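Local coordinates for aromatic amino acid aminotransferase I (PDB 6HNU), which probably transfers amino groups from aromatic amino acids to 2-oxoglutarate, using pyridoxal 5'-phosphate as cofactor, at residues Asp95-Arg101 and Leu111-Leu115; Val378-Ser384 and Val396-Lys402; Leu195-Ser200 and Ile235-Phe241; Pro63-Phe67 and Gly351-Trp355. All coordinates share one frame; numbering follows the deposited sequence. Where two conformers were deposited one is given.

Interaction 1: Asp95-Arg101 and Leu111-Leu115; sequences DQIELAR and LPEFL. Unlike the reference sequence in segment 111-115: Leu-111 (reference Ser).
Glu-113 reaches across from the first turn of helix 112-126 and meets three residues of 95-101 along its length. Its CB packs on Ile-97 CG1 at 3.9 Å. The next carbon, CG, rests 3.5 Å from Asp-95 O. There the chain bends (chi2 81°), and the bend turns the carboxylate toward Arg-101. OE1 takes a nearly straight hydrogen bond from Arg-101 NH1 at 2.9 Å, on its syn lone pair and in the guanidinium plane. OE2 takes a more bent one from Arg-101 NH2 at 3.0 Å and is met from above the carboxylate plane. The grip is thus end-on and bidentate, with the two flat groups twisted 49° apart.

Arg-101 also holds Glu-98, side-on, through NE and NH2. The three residues form a salt-bridge network in which one guanidinium serves two carboxylates and NH2 is shared between them. The cluster would carry a net negative charge if all three groups are ionised. Glu-98 is at the N-cap of helix 99-102 and Glu-113 is in the first turn of helix 112-126, so the network joins the starts of two helices. A water donates to both Gln-96 O and Glu-113 OE2, adding a second link beside it.

Ile-97 CG2 sits against one face of the guanidinium, toward its rim, and also touches both methyls of Leu-111. Ile-97 CD1 lies 3.9 Å from Leu-111 CB and 4.2 Å from Phe-114 CB. Leu-111, the N-cap of helix 112-126, differs from the reference sequence, which has serine. Asn-341 of helix 334-377 donates to Asp-95 O.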
loop_
_atom_site.group_PDB
_atom_site.type_symbol
_atom_site.label_atom_id
_atom_site.label_comp_id
_atom_site.label_asym_id
_atom_site.label_seq_id
_atom_site.Cartn_x
_atom_site.Cartn_y
_atom_site.Cartn_z
ATOM N N ASP B 95 21.857 -2.448 -14.914
ATOM C CA ASP B 95 21.160 -1.565 -13.937
ATOM C C ASP B 95 19.671 -1.910 -13.838
ATOM O O ASP B 95 18.904 -1.053 -13.315
ATOM C CB ASP B 95 21.390 -0.096 -14.311
ATOM C CG ASP B 95 22.870 0.255 -14.452
ATOM O OD1 ASP B 95 23.592 0.022 -13.503
ATOM O OD2 ASP B 95 23.270 0.763 -15.513
ATOM N N GLN B 96 19.276 -3.124 -14.235
ATOM C CA GLN B 96 17.855 -3.589 -14.131
ATOM C C GLN B 96 17.624 -4.267 -12.778
ATOM O O GLN B 96 18.596 -4.696 -12.117
ATOM C CB GLN B 96 17.517 -4.553 -15.267
ATOM C CG GLN B 96 17.659 -3.930 -16.653
ATOM C CD GLN B 96 16.987 -2.579 -16.737
ATOM O OE1 GLN B 96 15.771 -2.456 -16.581
ATOM N NE2 GLN B 96 17.774 -1.547 -16.975
ATOM N N ILE B 97 16.369 -4.361 -12.345
ATOM C CA ILE B 97 16.031 -5.094 -11.097
ATOM C C ILE B 97 15.373 -6.392 -11.546
ATOM O O ILE B 97 14.141 -6.429 -11.775
ATOM C CB ILE B 97 15.212 -4.257 -10.098
ATOM C CG1 ILE B 97 15.557 -2.757 -10.163
ATOM C CG2 ILE B 97 15.437 -4.823 -8.707
ATOM C CD1 ILE B 97 14.526 -1.819 -9.583
ATOM N N GLU B 98 16.210 -7.404 -11.745
ATOM C CA GLU B 98 15.793 -8.704 -12.325
ATOM C C GLU B 98 14.668 -9.263 -11.449
ATOM O O GLU B 98 14.687 -9.017 -10.211
ATOM C CB GLU B 98 17.007 -9.636 -12.446
ATOM C CG GLU B 98 17.594 -10.082 -11.116
ATOM C CD GLU B 98 18.588 -9.161 -10.450
ATOM O OE1 GLU B 98 18.868 -8.071 -11.008
ATOM O OE2 GLU B 98 19.048 -9.507 -9.332
ATOM N N LEU B 99 13.701 -9.950 -12.064
ATOM C CA LEU B 99 12.441 -10.321 -11.364
ATOM C C LEU B 99 12.723 -11.282 -10.203
ATOM O O LEU B 99 11.916 -11.305 -9.272
ATOM C CB LEU B 99 11.448 -10.956 -12.333
ATOM C CG LEU B 99 11.085 -10.132 -13.565
ATOM C CD1 LEU B 99 10.082 -10.908 -14.405
ATOM C CD2 LEU B 99 10.539 -8.762 -13.156
ATOM N N ALA B 100 13.792 -12.096 -10.260
ATOM C CA ALA B 100 14.155 -12.993 -9.149
ATOM C C ALA B 100 14.356 -12.153 -7.867
ATOM O O ALA B 100 14.123 -12.674 -6.781
ATOM C CB ALA B 100 15.399 -13.795 -9.521
ATOM N N ARG B 101 14.757 -10.888 -8.004
ATOM C CA ARG B 101 14.984 -9.906 -6.915
ATOM C C ARG B 101 13.794 -8.916 -6.795
ATOM O O ARG B 101 13.283 -8.749 -5.648
ATOM C CB ARG B 101 16.324 -9.210 -7.142
ATOM C CG ARG B 101 16.738 -8.207 -6.072
ATOM C CD ARG B 101 18.250 -7.913 -6.060
ATOM N NE ARG B 101 18.639 -7.448 -7.387
ATOM C CZ ARG B 101 18.756 -6.172 -7.750
ATOM N NH1 ARG B 101 18.604 -5.203 -6.857
ATOM N NH2 ARG B 101 19.040 -5.871 -9.012
ATOM N N LEU B 111 14.178 -0.590 -3.734
ATOM C CA LEU B 111 15.223 -1.326 -4.487
ATOM C C LEU B 111 16.340 -0.369 -4.896
ATOM O O LEU B 111 16.049 0.742 -5.319
ATOM C CB LEU B 111 14.561 -1.995 -5.685
ATOM C CG LEU B 111 13.591 -3.120 -5.323
ATOM C CD1 LEU B 111 12.585 -3.343 -6.446
ATOM C CD2 LEU B 111 14.343 -4.396 -4.960
ATOM N N PRO B 112 17.642 -0.765 -4.819
ATOM C CA PRO B 112 18.759 0.173 -4.953
ATOM C C PRO B 112 18.838 0.947 -6.280
ATOM O O PRO B 112 19.130 2.160 -6.252
ATOM C CB PRO B 112 20.058 -0.673 -4.788
ATOM C CG PRO B 112 19.606 -2.072 -4.402
ATOM C CD PRO B 112 18.095 -2.127 -4.497
ATOM N N GLU B 113 18.589 0.264 -7.401
ATOM C CA GLU B 113 18.664 0.858 -8.757
ATOM C C GLU B 113 17.608 1.971 -8.874
ATOM O O GLU B 113 17.895 3.051 -9.459
ATOM C CB GLU B 113 18.431 -0.209 -9.834
ATOM C CG GLU B 113 19.544 -1.245 -9.909
ATOM C CD GLU B 113 19.533 -2.400 -8.917
ATOM O OE1 GLU B 113 18.614 -2.505 -8.035
ATOM O OE2 GLU B 113 20.436 -3.217 -9.039
ATOM N N PHE B 114 16.420 1.738 -8.334
ATOM C CA PHE B 114 15.321 2.740 -8.424
ATOM C C PHE B 114 15.654 3.934 -7.528
ATOM O O PHE B 114 15.583 5.092 -7.996
ATOM C CB PHE B 114 13.995 2.091 -8.053
ATOM C CG PHE B 114 12.873 3.097 -8.042
ATOM C CD1 PHE B 114 12.406 3.643 -9.229
ATOM C CD2 PHE B 114 12.370 3.560 -6.849
ATOM C CE1 PHE B 114 11.407 4.601 -9.216
ATOM C CE2 PHE B 114 11.369 4.512 -6.830
ATOM C CZ PHE B 114 10.883 5.014 -8.013
ATOM N N LEU B 115 16.009 3.675 -6.255
ATOM C CA LEU B 115 16.385 4.729 -5.272
ATOM C C LEU B 115 17.518 5.581 -5.849
ATOM O O LEU B 115 17.430 6.823 -5.739
ATOM C CB LEU B 115 16.834 4.101 -3.953
ATOM C CG LEU B 115 15.737 3.518 -3.052
ATOM C CD1 LEU B 115 16.328 2.953 -1.756
ATOM C CD2 LEU B 115 14.697 4.579 -2.721
HETATM O O HOH W 1 21.330 -4.384 -11.843
#

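Interaction 2: Val378-Ser384 and Val396-Lys402; sequences VPKEVSS and VTLDASK
Ser-384 and Thr-397 form an antiparallel hydrogen-bonded pair, and the neighbouring Ser-383 and Leu-398 form a non-hydrogen-bonded one. Ser-384 N donates to Thr-397 O and Thr-397 N to Ser-384 O, each at 2.9 Å. One more backbone bond follows, from Asp-399 N to Val-382 O at 2.9 Å. Two CA-H...O contacts lie between these bonds: Leu-398 CA to Val-382 O, and Ser-383 CA to Thr-397 O.

On one face, Ser-383 CB meets Leu-398 CD2 at 3.7 Å. The hydroxyl of Ser-383 turns back into its own segment, where OG donates to Pro-379 O at 2.8 Å, from above the carbonyl plane. It stands between the backbone N and the carbonyl carbon (chi1 84°), the position from which it meets that oxygen. On the other face, Ser-384 OG lies 3.5 Å from Thr-397 CB.

These strands make a beta hairpin. Strand 383-384 is an edge of the antiparallel four-stranded sheet that follows the long helix 334-377 in the chain. Strand 393-399 is bonded on its other side to strand 459-465. Beyond the hairpin pairs, Val-378 CG1 touches Val-396 CG1 at 4.1 Å.

At the far end the chain folds over in a 3-10 turn. Asp-399 OD1 accepts from Ser-401 N, an Asx turn, and also from Ser-401 OG. Lys-402 then comes back toward 378-384. Its CB packs 3.6 Å from Val-382 CG1, and its extended chain crosses that valine and ends in a weak bond from NZ to Glu-381 O. Val-382 also touches Val-485 and Phe-489 of helix 471-489.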
loop_
_atom_site.group_PDB
_atom_site.type_symbol
_atom_site.label_atom_id
_atom_site.label_comp_id
_atom_site.label_asym_id
_atom_site.label_seq_id
_atom_site.Cartn_x
_atom_site.Cartn_y
_atom_site.Cartn_z
ATOM N N VAL B 378 -17.154 34.277 -19.497
ATOM C CA VAL B 378 -17.667 34.462 -18.117
ATOM C C VAL B 378 -17.857 35.945 -17.867
ATOM O O VAL B 378 -16.910 36.721 -17.960
ATOM C CB VAL B 378 -16.771 33.824 -17.042
ATOM C CG1 VAL B 378 -17.391 34.017 -15.675
ATOM C CG2 VAL B 378 -16.538 32.345 -17.304
ATOM N N PRO B 379 -19.093 36.377 -17.516
ATOM C CA PRO B 379 -19.350 37.780 -17.229
ATOM C C PRO B 379 -18.508 38.373 -16.104
ATOM O O PRO B 379 -18.564 37.904 -14.988
ATOM C CB PRO B 379 -20.843 37.860 -16.852
ATOM C CG PRO B 379 -21.324 36.426 -16.761
ATOM C CD PRO B 379 -20.304 35.554 -17.469
ATOM N N LYS B 380 -17.839 39.488 -16.410
ATOM C CA LYS B 380 -16.788 40.087 -15.561
ATOM C C LYS B 380 -17.368 40.931 -14.430
ATOM O O LYS B 380 -16.633 41.106 -13.417
ATOM C CB LYS B 380 -15.846 40.883 -16.455
ATOM C CG LYS B 380 -15.201 40.060 -17.561
ATOM C CD LYS B 380 -14.265 40.867 -18.434
ATOM C CE LYS B 380 -13.642 40.031 -19.530
ATOM N NZ LYS B 380 -12.697 39.050 -18.944
ATOM N N GLU B 381 -18.617 41.408 -14.557
ATOM C CA GLU B 381 -19.259 42.272 -13.525
ATOM C C GLU B 381 -19.365 41.505 -12.214
ATOM O O GLU B 381 -19.460 42.167 -11.183
ATOM C CB GLU B 381 -20.697 42.720 -13.829
ATOM C CG GLU B 381 -20.905 43.317 -15.198
ATOM C CD GLU B 381 -20.944 42.290 -16.312
ATOM O OE1 GLU B 381 -21.910 42.308 -17.116
ATOM O OE2 GLU B 381 -19.995 41.479 -16.387
ATOM N N VAL B 382 -19.439 40.168 -12.254
ATOM C CA VAL B 382 -19.684 39.361 -11.016
ATOM C C VAL B 382 -18.622 38.260 -10.836
ATOM O O VAL B 382 -18.820 37.396 -9.940
ATOM C CB VAL B 382 -21.093 38.755 -11.003
ATOM C CG1 VAL B 382 -22.162 39.828 -10.950
ATOM C CG2 VAL B 382 -21.333 37.820 -12.165
ATOM N N SER B 383 -17.551 38.271 -11.638
ATOM C CA SER B 383 -16.570 37.156 -11.681
ATOM C C SER B 383 -15.145 37.698 -11.678
ATOM O O SER B 383 -14.930 38.875 -12.042
ATOM C CB SER B 383 -16.825 36.256 -12.827
ATOM O OG SER B 383 -16.226 36.762 -14.006
ATOM N N SER B 384 -14.209 36.865 -11.212
ATOM C CA SER B 384 -12.749 37.061 -11.383
ATOM C C SER B 384 -12.073 35.703 -11.558
ATOM O O SER B 384 -12.714 34.649 -11.274
ATOM C CB SER B 384 -12.169 37.800 -10.252
ATOM O OG SER B 384 -12.407 37.115 -9.051
ATOM N N VAL B 396 -12.926 29.791 -11.076
ATOM C CA VAL B 396 -13.706 31.027 -11.320
ATOM C C VAL B 396 -14.290 31.470 -9.986
ATOM O O VAL B 396 -14.968 30.654 -9.381
ATOM C CB VAL B 396 -14.808 30.769 -12.340
ATOM C CG1 VAL B 396 -15.592 32.043 -12.595
ATOM C CG2 VAL B 396 -14.244 30.201 -13.621
ATOM N N THR B 397 -14.004 32.692 -9.559
ATOM C CA THR B 397 -14.536 33.320 -8.324
ATOM C C THR B 397 -15.767 34.160 -8.725
ATOM O O THR B 397 -15.746 34.780 -9.838
ATOM C CB THR B 397 -13.417 34.067 -7.609
ATOM O OG1 THR B 397 -12.486 33.099 -7.126
ATOM C CG2 THR B 397 -13.864 34.917 -6.436
ATOM N N LEU B 398 -16.838 34.110 -7.924
ATOM C CA LEU B 398 -18.096 34.876 -8.174
ATOM C C LEU B 398 -18.438 35.665 -6.911
ATOM O O LEU B 398 -18.171 35.182 -5.820
ATOM C CB LEU B 398 -19.246 33.938 -8.579
ATOM C CG LEU B 398 -19.029 32.996 -9.763
ATOM C CD1 LEU B 398 -20.196 32.029 -9.925
ATOM C CD2 LEU B 398 -18.821 33.752 -11.069
ATOM N N ASP B 399 -18.968 36.884 -7.064
ATOM C CA ASP B 399 -19.420 37.734 -5.936
ATOM C C ASP B 399 -20.870 37.324 -5.667
ATOM O O ASP B 399 -21.759 37.701 -6.475
ATOM C CB ASP B 399 -19.260 39.235 -6.225
ATOM C CG ASP B 399 -19.710 40.093 -5.059
ATOM O OD1 ASP B 399 -20.339 39.533 -4.116
ATOM O OD2 ASP B 399 -19.439 41.302 -5.086
ATOM N N ALA B 400 -21.098 36.435 -4.696
ATOM C CA ALA B 400 -22.451 35.865 -4.498
ATOM C C ALA B 400 -23.400 37.002 -4.098
ATOM O O ALA B 400 -24.613 36.867 -4.367
ATOM C CB ALA B 400 -22.435 34.779 -3.467
ATOM N N SER B 401 -22.857 38.065 -3.493
ATOM C CA SER B 401 -23.625 39.231 -2.983
ATOM C C SER B 401 -24.306 39.969 -4.143
ATOM O O SER B 401 -25.225 40.742 -3.854
ATOM C CB SER B 401 -22.757 40.126 -2.128
ATOM O OG SER B 401 -22.024 41.050 -2.914
ATOM N N LYS B 402 -23.966 39.675 -5.400
ATOM C CA LYS B 402 -24.555 40.314 -6.612
ATOM C C LYS B 402 -25.659 39.462 -7.230
ATOM O O LYS B 402 -26.276 39.901 -8.207
ATOM C CB LYS B 402 -23.446 40.603 -7.625
ATOM C CG LYS B 402 -22.539 41.712 -7.112
ATOM C CD LYS B 402 -21.515 42.247 -8.053
ATOM C CE LYS B 402 -21.066 43.612 -7.576
ATOM N NZ LYS B 402 -20.187 44.262 -8.571
#

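Interaction 3: Leu195-Ser200 and Ile235-Phe241; sequences LEELMS and IACKYDF
Two nearly parallel helices lie side by side here. The axes of their short segments 195-200 and 235-239 approach to 10.7 Å and run 9° from parallel. The contact joins the last part of helix 192-200 to the last part of helix 226-239 and to Phe-241. Glu-196 makes the polar link, to Tyr-239 and Lys-238. Tyr-239 OH donates to Glu-196 OE2 at 2.7 Å. Lys-238 NZ donates to the same oxygen at 2.8 Å as a salt bridge. The two donors arrive from opposite faces of the carboxylate plane, so OE2 is clasped between them. The glutamate chain bends at chi2 (61°), which brings its carboxylate to the edge of the tyrosine ring. OE1 also touches Ile-235 CG1.

Both helices belong to the layered cofactor-binding domain of this class I aminotransferase fold. They flank the mixed central sheet, and Leu-195 and Met-199 reach Leu-160 of its strand 158-162.

Met-199 CB lies over the centre of the Tyr-239 ring, a CH-pi contact 3.4 Å from the centroid. The opposite face of that ring carries Lys-238 CG. Beyond CB the methionine bends twice. Its CE comes back to Tyr-239 CB, while CG and SD both approach Phe-241 CE2. The sulfur makes oblique Met-aromatic contacts with the two rings, SD lying 5.0 Å from the Phe-241 centroid. Ile-235 CG2 packs on Leu-195 CG at 4.0 Å.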
loop_
_atom_site.group_PDB
_atom_site.type_symbol
_atom_site.label_atom_id
_atom_site.label_comp_id
_atom_site.label_asym_id
_atom_site.label_seq_id
_atom_site.Cartn_x
_atom_site.Cartn_y
_atom_site.Cartn_z
ATOM N N LEU B 195 -0.674 33.459 8.839
ATOM C CA LEU B 195 -0.039 32.242 9.413
ATOM C C LEU B 195 0.905 32.635 10.559
ATOM O O LEU B 195 0.816 32.025 11.648
ATOM C CB LEU B 195 0.681 31.456 8.307
ATOM C CG LEU B 195 1.517 30.288 8.823
ATOM C CD1 LEU B 195 0.613 29.238 9.447
ATOM C CD2 LEU B 195 2.329 29.663 7.709
ATOM N N GLU B 196 1.767 33.649 10.356
ATOM C CA GLU B 196 2.652 34.184 11.417
ATOM C C GLU B 196 1.785 34.619 12.603
ATOM O O GLU B 196 2.157 34.347 13.732
ATOM C CB GLU B 196 3.476 35.372 10.905
ATOM C CG GLU B 196 4.262 36.118 11.976
ATOM C CD GLU B 196 5.313 35.338 12.742
ATOM O OE1 GLU B 196 6.010 34.529 12.121
ATOM O OE2 GLU B 196 5.507 35.617 13.928
ATOM N N GLU B 197 0.721 35.365 12.331
ATOM C CA GLU B 197 -0.158 35.960 13.377
ATOM C C GLU B 197 -0.782 34.796 14.160
ATOM O O GLU B 197 -0.753 34.839 15.402
ATOM C CB GLU B 197 -1.225 36.864 12.754
ATOM C CG GLU B 197 -2.388 37.189 13.700
ATOM C CD GLU B 197 -1.934 38.002 14.883
ATOM O OE1 GLU B 197 -0.806 38.550 14.799
ATOM O OE2 GLU B 197 -2.689 38.101 15.890
ATOM N N LEU B 198 -1.343 33.821 13.447
ATOM C CA LEU B 198 -1.968 32.610 14.039
ATOM C C LEU B 198 -0.982 31.952 15.011
ATOM O O LEU B 198 -1.390 31.572 16.115
ATOM C CB LEU B 198 -2.363 31.662 12.914
ATOM C CG LEU B 198 -3.090 30.389 13.338
ATOM C CD1 LEU B 198 -4.411 30.712 14.013
ATOM C CD2 LEU B 198 -3.339 29.507 12.130
ATOM N N MET B 199 0.270 31.774 14.593
ATOM C CA MET B 199 1.303 31.121 15.424
ATOM C C MET B 199 1.701 32.037 16.581
ATOM O O MET B 199 1.970 31.520 17.649
ATOM C CB MET B 199 2.520 30.737 14.577
ATOM C CG MET B 199 2.262 29.557 13.642
ATOM S SD MET B 199 1.481 28.085 14.395
ATOM C CE MET B 199 2.497 27.827 15.847
ATOM N N SER B 200 1.796 33.350 16.385
ATOM C CA SER B 200 2.336 34.270 17.426
ATOM C C SER B 200 1.456 34.204 18.682
ATOM O O SER B 200 2.004 34.464 19.744
ATOM C CB SER B 200 2.466 35.692 16.949
ATOM O OG SER B 200 1.167 36.229 16.733
ATOM N N ILE B 235 8.616 30.879 9.169
ATOM C CA ILE B 235 7.593 30.664 10.230
ATOM C C ILE B 235 7.743 29.243 10.779
ATOM O O ILE B 235 7.761 29.082 12.003
ATOM C CB ILE B 235 6.200 30.954 9.666
ATOM C CG1 ILE B 235 6.087 32.440 9.300
ATOM C CG2 ILE B 235 5.116 30.505 10.619
ATOM C CD1 ILE B 235 4.955 32.712 8.383
ATOM N N ALA B 236 7.919 28.243 9.909
ATOM C CA ALA B 236 8.093 26.830 10.352
ATOM C C ALA B 236 9.338 26.757 11.246
ATOM O O ALA B 236 9.295 26.102 12.264
ATOM C CB ALA B 236 8.197 25.928 9.143
ATOM N N CYS B 237 10.390 27.505 10.938
ATOM C CA CYS B 237 11.654 27.451 11.717
ATOM C C CYS B 237 11.446 28.158 13.059
ATOM O O CYS B 237 11.926 27.649 14.079
ATOM C CB CYS B 237 12.821 28.056 10.970
ATOM S SG CYS B 237 13.324 27.128 9.496
ATOM N N LYS B 238 10.730 29.270 13.049
ATOM C CA LYS B 238 10.570 30.151 14.238
ATOM C C LYS B 238 9.679 29.433 15.241
ATOM O O LYS B 238 9.961 29.502 16.445
ATOM C CB LYS B 238 10.016 31.520 13.817
ATOM C CG LYS B 238 9.572 32.461 14.936
ATOM C CD LYS B 238 9.003 33.782 14.421
ATOM C CE LYS B 238 8.642 34.763 15.524
ATOM N NZ LYS B 238 8.032 35.999 14.969
ATOM N N TYR B 239 8.641 28.737 14.785
ATOM C CA TYR B 239 7.716 28.084 15.731
ATOM C C TYR B 239 8.008 26.581 15.820
ATOM O O TYR B 239 7.322 25.911 16.565
ATOM C CB TYR B 239 6.281 28.405 15.351
ATOM C CG TYR B 239 5.983 29.863 15.498
ATOM C CD1 TYR B 239 5.759 30.400 16.765
ATOM C CD2 TYR B 239 6.017 30.714 14.411
ATOM C CE1 TYR B 239 5.479 31.744 16.924
ATOM C CE2 TYR B 239 5.776 32.068 14.551
ATOM C CZ TYR B 239 5.491 32.584 15.820
ATOM O OH TYR B 239 5.252 33.915 15.979
ATOM N N ASP B 240 9.004 26.090 15.085
ATOM C CA ASP B 240 9.442 24.667 15.148
ATOM C C ASP B 240 8.299 23.692 14.849
ATOM O O ASP B 240 7.994 22.836 15.672
ATOM C CB ASP B 240 10.105 24.368 16.492
ATOM C CG ASP B 240 10.775 23.010 16.518
ATOM O OD1 ASP B 240 11.171 22.530 15.432
ATOM O OD2 ASP B 240 10.847 22.430 17.625
ATOM N N PHE B 241 7.764 23.725 13.626
ATOM C CA PHE B 241 6.849 22.694 13.099
ATOM C C PHE B 241 7.422 22.270 11.742
ATOM O O PHE B 241 8.241 23.022 11.167
ATOM C CB PHE B 241 5.381 23.145 13.088
ATOM C CG PHE B 241 5.065 24.386 12.286
ATOM C CD1 PHE B 241 4.948 24.340 10.900
ATOM C CD2 PHE B 241 4.857 25.600 12.915
ATOM C CE1 PHE B 241 4.709 25.500 10.183
ATOM C CE2 PHE B 241 4.567 26.748 12.197
ATOM C CZ PHE B 241 4.480 26.691 10.834
#

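Interaction 4: Pro63-Phe67 and Gly351-Trp355; sequences PTPSF and GYLDW
Phe-67 lies between its own loop and helix 334-377. Trp-355 CE3 sits over the centre of one face, and Pro-65 CA over the centre of the other. Phe-67 and Trp-355 make a T-shaped pair: the indole edge points at the phenylalanine face, with planes 82° apart and centroids 5.1 Å apart. The Phe-67 ring edge meets the helix backbone, where CE2 approaches Gly-351 O at 3.4 Å. Trp-355 has CG anti to its backbone N (chi1 177°), and this sends the indole past Phe-67 to Pro-63, whose CG lies 4.0 Å from Trp-355 CZ3. The indole NE1 donates to Val-301 O.

Asp-354 takes the polar side. In the Ser-66 conformer given, OD2 accepts from Ser-66 OG at 2.8 Å, the hydroxyl standing well above the carboxylate plane. OD1 accepts from His-272 NE2. A water donates to both Ser-66 O and Asp-354 O. One turn before Asp-354 and Trp-355, Pro-65 CG packs 3.7 Å from Gly-351 CA.

Trp-347 adds a further ring beside Phe-67 and Trp-355, and Tyr-52 of the second subunit packs on Trp-355. The arrangement is an aromatic cluster between the loop joining strands 57-62 and 81-86 and a long helix, at the subunit interface.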
loop_
_atom_site.group_PDB
_atom_site.type_symbol
_atom_site.label_atom_id
_atom_site.label_comp_id
_atom_site.label_asym_id
_atom_site.label_seq_id
_atom_site.Cartn_x
_atom_site.Cartn_y
_atom_site.Cartn_z
ATOM N N PRO B 63 7.419 5.242 -25.284
ATOM C CA PRO B 63 7.883 6.233 -26.262
ATOM C C PRO B 63 9.374 6.559 -26.116
ATOM O O PRO B 63 9.972 6.150 -25.090
ATOM C CB PRO B 63 6.959 7.439 -26.013
ATOM C CG PRO B 63 6.538 7.301 -24.574
ATOM C CD PRO B 63 6.449 5.806 -24.325
ATOM N N THR B 64 9.946 7.260 -27.118
ATOM C CA THR B 64 11.410 7.488 -27.233
ATOM C C THR B 64 11.720 8.970 -27.083
ATOM O O THR B 64 11.111 9.817 -27.730
ATOM C CB THR B 64 11.983 6.902 -28.533
ATOM O OG1 THR B 64 11.293 7.502 -29.630
ATOM C CG2 THR B 64 11.832 5.397 -28.573
ATOM N N PRO B 65 12.684 9.338 -26.209
ATOM C CA PRO B 65 13.137 10.707 -26.142
ATOM C C PRO B 65 13.635 11.104 -27.530
ATOM O O PRO B 65 14.202 10.255 -28.224
ATOM C CB PRO B 65 14.278 10.673 -25.139
ATOM C CG PRO B 65 14.037 9.427 -24.311
ATOM C CD PRO B 65 13.398 8.455 -25.274
ATOM N N SER B 66 13.443 12.372 -27.923
ATOM C CA SER B 66 13.043 13.474 -27.068
ATOM C C SER B 66 11.539 13.761 -27.176
ATOM O O SER B 66 11.131 14.880 -26.778
ATOM C CB SER B 66 13.866 14.701 -27.397
ATOM O OG SER B 66 15.236 14.451 -27.090
ATOM N N PHE B 67 10.734 12.808 -27.658
ATOM C CA PHE B 67 9.250 12.944 -27.768
ATOM C C PHE B 67 8.947 14.133 -28.696
ATOM O O PHE B 67 7.988 14.910 -28.451
ATOM C CB PHE B 67 8.598 13.074 -26.385
ATOM C CG PHE B 67 9.228 12.160 -25.366
ATOM C CD1 PHE B 67 8.969 10.792 -25.365
ATOM C CD2 PHE B 67 10.070 12.669 -24.390
ATOM C CE1 PHE B 67 9.607 9.948 -24.468
ATOM C CE2 PHE B 67 10.680 11.824 -23.479
ATOM C CZ PHE B 67 10.447 10.468 -23.518
ATOM N N GLY B 351 16.383 11.987 -20.947
ATOM C CA GLY B 351 15.075 11.618 -21.515
ATOM C C GLY B 351 13.952 11.954 -20.556
ATOM O O GLY B 351 12.918 12.408 -21.012
ATOM N N TYR B 352 14.153 11.744 -19.260
ATOM C CA TYR B 352 13.080 12.036 -18.270
ATOM C C TYR B 352 12.865 13.554 -18.295
ATOM O O TYR B 352 11.721 14.022 -18.296
ATOM C CB TYR B 352 13.447 11.503 -16.882
ATOM C CG TYR B 352 12.331 11.623 -15.875
ATOM C CD1 TYR B 352 11.068 11.131 -16.165
ATOM C CD2 TYR B 352 12.554 12.159 -14.611
ATOM C CE1 TYR B 352 10.035 11.234 -15.250
ATOM C CE2 TYR B 352 11.529 12.258 -13.683
ATOM C CZ TYR B 352 10.278 11.753 -13.994
ATOM O OH TYR B 352 9.230 11.876 -13.117
ATOM N N LEU B 353 13.947 14.333 -18.313
ATOM C CA LEU B 353 13.811 15.800 -18.447
ATOM C C LEU B 353 13.049 16.110 -19.740
ATOM O O LEU B 353 12.202 16.999 -19.694
ATOM C CB LEU B 353 15.187 16.454 -18.405
ATOM C CG LEU B 353 15.868 16.461 -17.051
ATOM C CD1 LEU B 353 17.289 17.002 -17.191
ATOM C CD2 LEU B 353 15.077 17.268 -16.019
ATOM N N ASP B 354 13.355 15.441 -20.867
ATOM C CA ASP B 354 12.618 15.706 -22.119
ATOM C C ASP B 354 11.122 15.462 -21.873
ATOM O O ASP B 354 10.253 16.198 -22.440
ATOM C CB ASP B 354 13.113 14.841 -23.278
ATOM C CG ASP B 354 14.541 15.084 -23.753
ATOM O OD1 ASP B 354 14.998 16.224 -23.680
ATOM O OD2 ASP B 354 15.131 14.122 -24.282
ATOM N N TRP B 355 10.811 14.393 -21.146
ATOM C CA TRP B 355 9.414 14.024 -20.867
ATOM C C TRP B 355 8.747 15.144 -20.059
ATOM O O TRP B 355 7.608 15.555 -20.410
ATOM C CB TRP B 355 9.344 12.674 -20.158
ATOM C CG TRP B 355 7.940 12.316 -19.807
ATOM C CD1 TRP B 355 7.295 12.544 -18.626
ATOM C CD2 TRP B 355 6.994 11.725 -20.688
ATOM N NE1 TRP B 355 6.025 12.054 -18.690
ATOM C CE2 TRP B 355 5.797 11.564 -19.946
ATOM C CE3 TRP B 355 7.053 11.237 -21.998
ATOM C CZ2 TRP B 355 4.670 10.946 -20.480
ATOM C CZ3 TRP B 355 5.931 10.632 -22.524
ATOM C CH2 TRP B 355 4.751 10.495 -21.787
HETATM O O HOH W 2 10.665 17.441 -24.894
#

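Overall arrangement
From the N terminus, the 63-67 loop comes first. Its partner on helix 334-377 lies far along the chain, so interaction 4 closes a very long loop. Interaction 1 is nested inside that loop and ties helix 99-102 and the loop before it to the start of helix 112-126. Interaction 3 is nested there too, later in the chain, and pairs two helices flanking the mixed sheet. It lies across the chain's centre from interaction 4. Interaction 2 comes after all of these, closing a hairpin just past helix 334-377. None of the four cross. Interactions 1 and 4 have the closest centres, about 22 Å apart, while those of interactions 1 and 2 are about 54 Å apart.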